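Local coordinates for NAD-dependent aldehyde dehydrogenase (Sinorhizobium meliloti, PDB 3U4J), which probably oxidises aldehydes, with NAD or NADP as the acceptor, at residues 387-392 and 396-401; 136-141 and 483-488; 234-239 and 257-262. One frame throughout, in Å; residues are numbered along the deposited sequence.

Interaction 1. Residues 387-392 and 396-401; sequences TVFAGV and MSIARE
Ile398 drives its CD1 methyl over one face of the Phe389 ring, 4.1 Å from the centroid and 28° off the ring normal, a CH-pi contact in which the two side chains cross at about a right angle. The same CD1 lies 3.7 Å from Val392 CG2, so one methyl touches both the ring and a valine branch. It gets there because CG1 of Ile398 sits between the backbone N and the carbonyl carbon (chi1 64°), which sends the longer branch toward the strand. The other branch of Val392 turns to the helix: CG1 packs 3.8 Å from Ala399 CB. Phe389, Val392, Ile398 and Ala399, all buried, form the tight part. The outer side is looser: selenomethionine Met396 is partly exposed, its SE 4.0 Å from Val392 CG1, and its extended chain ends with CE against a single backbone oxygen, 3.7 Å from Gly391 O, at an exposed glycine with positive phi (68°). Val359 and Ile363 of helix 349-364 also touch Phe389, and Ser409 and Leu411 of strand 407-413 touch Val392. The arrangement is that of a beta-alpha-beta unit, strand 383-390, short helix 397-400 and parallel strand 407-413, within the aldehyde dehydrogenase fold.

Interaction 2. Residues 136-141 and 483-488; sequences GQARAL and YGFDEY
Phe485 reaches out from helix 483-487 and lays one side of its ring against Leu141 and the end of helix 117-138. The apolar contacts come first. Leu141 sets both methyls against the root of the ring from the same side, CD2 at 3.6 Å from Phe485 CG and CD1 at 3.7 Å from Phe485 CD1, the two side chains crossing at about a right angle. At the far end of the ring, Gln137 supplies only aliphatic carbon: its CB is 3.4 Å from Phe485 CE2, while Ala138 CB is a more distant neighbour, 4.5 Å from Phe485 CE1. CG of Phe485 lies beside the backbone N (chi1 -61°), and from there the ring runs on toward segment 136-141. Trp184 adds a ring contact from helix 174-187, planes at about 35°. An alanine in place of Phe485 would probably leave the Leu141 methyls and Gln137 CB without their shared partner and open a gap between the two helices.

The polar bonds lie around this apolar centre. The Gln137 chain bends at chi2 (-53°), carrying its amide away from the ring to where OE1 meets Arg482 NE. Arg139 forms salt bridges with Glu465 and Asp129 of the second subunit. The chemistry thus implies a mainly apolar join within the chain, with the amide and guanidinium groups carried away from the ring to polar partners, those of Arg139 on a neighbouring subunit.

Interaction 3. Residues 234-239 and 257-262; sequences VLAEDP and GEIAAR
Ile259 leans on Ala236 where helices 231-237 and 250-261 come close, and its side chain can be followed outward. CB starts 4.2 Å from Ala236 CB, already facing the other helix. From there the chain divides. CG2, anti to the backbone N, does most of the touching: it packs 3.7 Å from Ala236 CB and also lies near Ala236 O, while on the exposed flank Glu237 brings OE1 to 4.0 Å from it, its extended chain crossing Ile259 obliquely. CG1, anti to the carbonyl carbon (chi1 -69°), takes the other course and stands 3.8 Å above one face of the Arg262 guanidinium, offset toward its rim. CD1, at the tip of this branch, makes no close contact with 234-239.

One step along the helix, the 4.9 Å between Ala260 CA and Ala236 CA is consistent with small side chains at both positions; Ala236 O comes to 3.6 Å from Ala260 CA. Ala236 O points into this junction, where a water donates to it and to Ile259 O, the latter at 2.7 Å. Ile259 O also accepts Arg262 N, so it accepts two bonds near the last turn.

Around the contact, Val234 packs on Ala60 and Val63 of helix 60-75, and Glu258 and Ala261 pack against Ala261 and Gly257 of the fourth subunit, respectively. The chemistry implies an alanine-lined helix junction in what is probably the nucleotide-binding domain, closed by methyl packing inside and by a water that ties two backbone carbonyls together, while at the edge Glu237 OE1 and Arg262 NH1, 4.8 Å apart, may attract weakly, with no contact between the charged atoms.

How the interactions relate
Along the chain, interaction 3 closes before interaction 1 opens, and both are nested inside the long loop closed by interaction 2. Interactions 2 and 3 belong to the part built on the sheet that contains strands 153-168, 243-247 and 489-497, probably the nucleotide-binding side; their centres are 25 Å apart. Interaction 1 belongs to the other sheet, with strands 383-390 and 407-413, its centre 40 Å from that of interaction 2 and on the opposite side of the chain's centre. None touches another. Helix 483-487 leads straight into strand 489-497, so interaction 2 returns the chain's end to the first sheet, and interactions 2 and 3 both border neighbouring subunits of the tetramer.

Interaction 1. Residues 387-392 and 396-401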
# COMPACT_ATOMS: atom_id res chain seq x y z
N THR A 387 41.16 -6.83 16.87
CA THR A 387 41.60 -8.21 16.73
C THR A 387 41.13 -8.84 15.43
O THR A 387 39.95 -8.71 15.05
CB THR A 387 41.11 -9.05 17.94
OG1 THR A 387 41.62 -8.46 19.16
CG2 THR A 387 41.57 -10.54 17.83
N VAL A 388 42.06 -9.51 14.74
CA VAL A 388 41.75 -10.21 13.49
C VAL A 388 42.28 -11.65 13.52
O VAL A 388 43.46 -11.87 13.83
CB VAL A 388 42.33 -9.48 12.27
CG1 VAL A 388 42.05 -10.28 10.99
CG2 VAL A 388 41.79 -8.05 12.17
N PHE A 389 41.41 -12.61 13.22
CA PHE A 389 41.80 -14.02 13.01
C PHE A 389 41.70 -14.39 11.53
O PHE A 389 40.73 -14.01 10.84
CB PHE A 389 40.91 -14.97 13.78
CG PHE A 389 41.22 -15.06 15.25
CD1 PHE A 389 42.32 -15.81 15.71
CD2 PHE A 389 40.37 -14.46 16.18
CE1 PHE A 389 42.58 -15.93 17.11
CE2 PHE A 389 40.62 -14.56 17.56
CZ PHE A 389 41.74 -15.31 18.03
N ALA A 390 42.69 -15.14 11.06
CA ALA A 390 42.67 -15.68 9.71
C ALA A 390 42.60 -17.20 9.82
O ALA A 390 42.80 -17.75 10.91
CB ALA A 390 43.92 -15.27 8.97
N GLY A 391 42.30 -17.87 8.72
CA GLY A 391 42.28 -19.35 8.72
C GLY A 391 41.15 -19.93 9.55
O GLY A 391 41.25 -21.04 10.08
N VAL A 392 40.06 -19.18 9.67
CA VAL A 392 38.96 -19.64 10.49
C VAL A 392 38.13 -20.64 9.65
O VAL A 392 37.93 -20.44 8.45
CB VAL A 392 38.12 -18.48 11.05
CG1 VAL A 392 37.03 -19.01 11.98
CG2 VAL A 392 39.04 -17.50 11.81
N MSE A 396 34.60 -23.83 14.15
CA MSE A 396 35.20 -23.21 15.34
C MSE A 396 34.18 -22.35 16.06
O MSE A 396 33.38 -21.66 15.43
CB MSE A 396 36.42 -22.36 14.97
CG MSE A 396 37.57 -23.13 14.37
SE MSE A 396 38.99 -21.88 13.88
CE MSE A 396 40.29 -23.10 13.02
N SER A 397 34.24 -22.38 17.39
CA SER A 397 33.39 -21.52 18.20
C SER A 397 33.47 -20.04 17.78
O SER A 397 32.45 -19.34 17.83
CB SER A 397 33.70 -21.69 19.69
OG SER A 397 34.95 -21.10 20.02
N ILE A 398 34.64 -19.55 17.36
CA ILE A 398 34.73 -18.14 16.92
C ILE A 398 34.06 -17.84 15.56
O ILE A 398 33.76 -16.67 15.26
CB ILE A 398 36.17 -17.56 16.94
CG1 ILE A 398 37.07 -18.28 15.93
CG2 ILE A 398 36.74 -17.53 18.37
CD1 ILE A 398 38.25 -17.42 15.47
N ALA A 399 33.84 -18.87 14.74
CA ALA A 399 33.03 -18.70 13.53
C ALA A 399 31.54 -18.72 13.87
O ALA A 399 30.74 -18.14 13.17
CB ALA A 399 33.33 -19.78 12.49
N ARG A 400 31.17 -19.38 14.95
CA ARG A 400 29.76 -19.67 15.20
C ARG A 400 29.06 -18.75 16.22
O ARG A 400 27.90 -18.34 16.02
CB ARG A 400 29.61 -21.13 15.65
CG ARG A 400 29.78 -22.14 14.53
CD ARG A 400 28.44 -22.38 13.82
NE ARG A 400 28.62 -23.07 12.54
CZ ARG A 400 27.69 -23.82 11.95
NH1 ARG A 400 26.50 -23.97 12.52
NH2 ARG A 400 27.96 -24.40 10.79
N GLU A 401 29.75 -18.45 17.32
CA GLU A 401 29.12 -17.75 18.44
C GLU A 401 29.36 -16.24 18.36
O GLU A 401 30.39 -15.79 17.85
CB GLU A 401 29.59 -18.35 19.77
CG GLU A 401 29.43 -19.87 19.74
CD GLU A 401 29.67 -20.58 21.05
OE1 GLU A 401 29.98 -19.93 22.07
OE2 GLU A 401 29.51 -21.83 21.05

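Interaction 2. Residues 136-141 and 483-488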
# COMPACT_ATOMS: atom_id res chain seq x y z
N GLY A 136 6.31 12.08 11.38
CA GLY A 136 5.73 12.34 10.03
C GLY A 136 4.75 11.24 9.64
O GLY A 136 3.65 11.53 9.17
N GLN A 137 5.15 9.98 9.84
CA GLN A 137 4.35 8.84 9.43
C GLN A 137 3.15 8.56 10.33
O GLN A 137 2.14 8.05 9.84
CB GLN A 137 5.21 7.56 9.32
CG GLN A 137 6.18 7.58 8.11
CD GLN A 137 5.43 7.86 6.81
OE1 GLN A 137 4.64 7.04 6.36
NE2 GLN A 137 5.64 9.05 6.24
N ALA A 138 3.27 8.91 11.61
CA ALA A 138 2.25 8.61 12.61
C ALA A 138 0.88 9.17 12.22
O ALA A 138 -0.13 8.52 12.47
CB ALA A 138 2.65 9.13 14.03
N ARG A 139 0.85 10.33 11.58
CA ARG A 139 -0.45 10.92 11.23
C ARG A 139 -1.10 10.33 9.96
O ARG A 139 -2.29 10.51 9.72
CB ARG A 139 -0.34 12.45 11.17
CG ARG A 139 0.47 13.01 10.01
CD ARG A 139 0.53 14.52 10.16
NE ARG A 139 -0.77 15.13 9.94
CZ ARG A 139 -0.96 16.44 9.90
NH1 ARG A 139 0.07 17.26 10.11
NH2 ARG A 139 -2.17 16.94 9.65
N ALA A 140 -0.33 9.58 9.19
CA ALA A 140 -0.85 9.04 7.92
C ALA A 140 -1.19 7.54 7.95
O ALA A 140 -1.44 6.95 6.91
CB ALA A 140 0.13 9.33 6.81
N LEU A 141 -1.16 6.93 9.13
CA LEU A 141 -1.39 5.51 9.26
C LEU A 141 -2.82 5.18 8.85
O LEU A 141 -3.76 5.88 9.24
CB LEU A 141 -1.12 5.03 10.69
CG LEU A 141 0.32 5.25 11.17
CD1 LEU A 141 0.45 4.78 12.61
CD2 LEU A 141 1.28 4.51 10.26
N TYR A 483 6.90 -0.43 8.69
CA TYR A 483 6.70 -1.75 9.29
C TYR A 483 6.52 -1.68 10.80
O TYR A 483 5.69 -2.43 11.37
CB TYR A 483 7.86 -2.70 8.93
CG TYR A 483 7.77 -3.19 7.47
CD1 TYR A 483 7.37 -4.50 7.18
CD2 TYR A 483 8.07 -2.33 6.41
CE1 TYR A 483 7.26 -4.93 5.85
CE2 TYR A 483 7.98 -2.76 5.07
CZ TYR A 483 7.59 -4.05 4.80
OH TYR A 483 7.49 -4.48 3.49
N GLY A 484 7.29 -0.80 11.45
CA GLY A 484 7.23 -0.73 12.91
C GLY A 484 5.84 -0.33 13.38
O GLY A 484 5.40 -0.77 14.45
N PHE A 485 5.11 0.46 12.59
CA PHE A 485 3.76 0.83 13.04
C PHE A 485 2.83 -0.36 13.08
O PHE A 485 1.95 -0.43 13.94
CB PHE A 485 3.16 1.97 12.23
CG PHE A 485 3.97 3.24 12.32
CD1 PHE A 485 3.95 4.02 13.46
CD2 PHE A 485 4.77 3.64 11.25
CE1 PHE A 485 4.70 5.18 13.54
CE2 PHE A 485 5.52 4.80 11.32
CZ PHE A 485 5.49 5.57 12.47
N ASP A 486 3.03 -1.31 12.16
CA ASP A 486 2.24 -2.53 12.13
C ASP A 486 2.57 -3.40 13.35
O ASP A 486 1.69 -4.06 13.90
CB ASP A 486 2.44 -3.29 10.82
CG ASP A 486 1.88 -2.54 9.59
OD1 ASP A 486 1.29 -1.45 9.76
OD2 ASP A 486 2.05 -3.03 8.46
N GLU A 487 3.84 -3.40 13.78
CA GLU A 487 4.25 -4.10 15.00
C GLU A 487 3.50 -3.67 16.26
O GLU A 487 3.29 -4.50 17.16
CB GLU A 487 5.75 -3.93 15.28
CG GLU A 487 6.64 -4.74 14.41
CD GLU A 487 6.35 -6.25 14.45
OE1 GLU A 487 6.39 -6.82 15.56
OE2 GLU A 487 6.10 -6.83 13.37
N TYR A 488 3.12 -2.39 16.33
CA TYR A 488 2.42 -1.82 17.51
C TYR A 488 0.97 -1.48 17.24
O TYR A 488 0.38 -0.71 17.99
CB TYR A 488 3.19 -0.60 18.07
CG TYR A 488 4.65 -0.94 18.30
CD1 TYR A 488 5.04 -1.77 19.36
CD2 TYR A 488 5.64 -0.48 17.43
CE1 TYR A 488 6.38 -2.12 19.55
CE2 TYR A 488 6.97 -0.81 17.63
CZ TYR A 488 7.33 -1.64 18.68
OH TYR A 488 8.66 -1.98 18.88

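Interaction 3. Residues 234-239 and 257-262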
# COMPACT_ATOMS: atom_id res chain seq x y z
N VAL A 234 8.37 -9.02 35.23
CA VAL A 234 7.11 -8.30 35.41
C VAL A 234 6.50 -7.89 34.07
O VAL A 234 5.34 -8.16 33.82
CB VAL A 234 7.24 -7.08 36.34
CG1 VAL A 234 5.95 -6.20 36.28
CG2 VAL A 234 7.52 -7.55 37.77
N LEU A 235 7.30 -7.27 33.20
CA LEU A 235 6.79 -6.85 31.88
C LEU A 235 6.27 -8.03 31.06
O LEU A 235 5.23 -7.93 30.40
CB LEU A 235 7.83 -6.04 31.10
CG LEU A 235 8.12 -4.66 31.72
CD1 LEU A 235 9.28 -3.99 31.01
CD2 LEU A 235 6.86 -3.76 31.72
N ALA A 236 6.95 -9.17 31.14
CA ALA A 236 6.53 -10.34 30.37
C ALA A 236 5.36 -11.13 31.00
O ALA A 236 4.62 -11.84 30.27
CB ALA A 236 7.73 -11.23 30.07
N GLU A 237 5.16 -11.01 32.32
CA GLU A 237 3.99 -11.69 32.92
C GLU A 237 2.78 -10.82 33.30
O GLU A 237 1.67 -11.34 33.40
CB GLU A 237 4.37 -12.70 34.02
CG GLU A 237 5.44 -12.25 34.98
CD GLU A 237 5.95 -13.37 35.93
OE1 GLU A 237 6.61 -14.33 35.47
OE2 GLU A 237 5.71 -13.24 37.15
N ASP A 238 2.95 -9.50 33.46
CA ASP A 238 1.85 -8.69 33.98
C ASP A 238 0.64 -8.70 33.03
O ASP A 238 0.79 -8.44 31.85
CB ASP A 238 2.32 -7.25 34.24
CG ASP A 238 1.32 -6.45 35.06
OD1 ASP A 238 1.68 -6.07 36.18
OD2 ASP A 238 0.18 -6.19 34.61
N PRO A 239 -0.57 -9.00 33.54
CA PRO A 239 -1.79 -9.02 32.70
C PRO A 239 -2.15 -7.68 32.04
O PRO A 239 -2.90 -7.68 31.07
CB PRO A 239 -2.90 -9.38 33.69
CG PRO A 239 -2.21 -10.07 34.81
CD PRO A 239 -0.85 -9.45 34.92
N GLY A 257 10.46 -14.49 25.86
CA GLY A 257 9.51 -15.04 24.90
C GLY A 257 8.70 -16.17 25.51
O GLY A 257 7.47 -16.17 25.42
N GLU A 258 9.35 -17.13 26.16
CA GLU A 258 8.59 -18.26 26.72
C GLU A 258 7.60 -17.77 27.79
O GLU A 258 6.45 -18.23 27.83
CB GLU A 258 9.50 -19.31 27.33
CG GLU A 258 10.76 -19.60 26.53
CD GLU A 258 11.71 -20.54 27.26
OE1 GLU A 258 11.21 -21.47 27.95
OE2 GLU A 258 12.94 -20.36 27.13
N ILE A 259 8.05 -16.85 28.63
CA ILE A 259 7.19 -16.32 29.71
C ILE A 259 5.98 -15.61 29.12
O ILE A 259 4.83 -15.87 29.51
CB ILE A 259 7.97 -15.35 30.62
CG1 ILE A 259 9.01 -16.13 31.44
CG2 ILE A 259 6.99 -14.56 31.51
CD1 ILE A 259 10.13 -15.27 32.03
N ALA A 260 6.25 -14.73 28.15
CA ALA A 260 5.18 -14.00 27.45
C ALA A 260 4.20 -14.91 26.75
O ALA A 260 3.01 -14.61 26.69
CB ALA A 260 5.77 -12.96 26.44
N ALA A 261 4.68 -16.02 26.20
CA ALA A 261 3.76 -16.93 25.51
C ALA A 261 2.72 -17.53 26.48
O ALA A 261 1.61 -17.90 26.07
CB ALA A 261 4.52 -18.00 24.79
N ARG A 262 3.08 -17.60 27.76
CA ARG A 262 2.13 -18.14 28.76
C ARG A 262 0.84 -17.35 28.80
O ARG A 262 -0.20 -17.88 29.16
CB ARG A 262 2.73 -18.21 30.16
CG ARG A 262 3.93 -19.06 30.23
CD ARG A 262 4.56 -19.05 31.61
NE ARG A 262 5.89 -19.65 31.53
CZ ARG A 262 6.87 -19.49 32.41
NH1 ARG A 262 6.72 -18.72 33.48
NH2 ARG A 262 8.03 -20.08 32.20
O HOH W 1 2.95 -14.21 30.51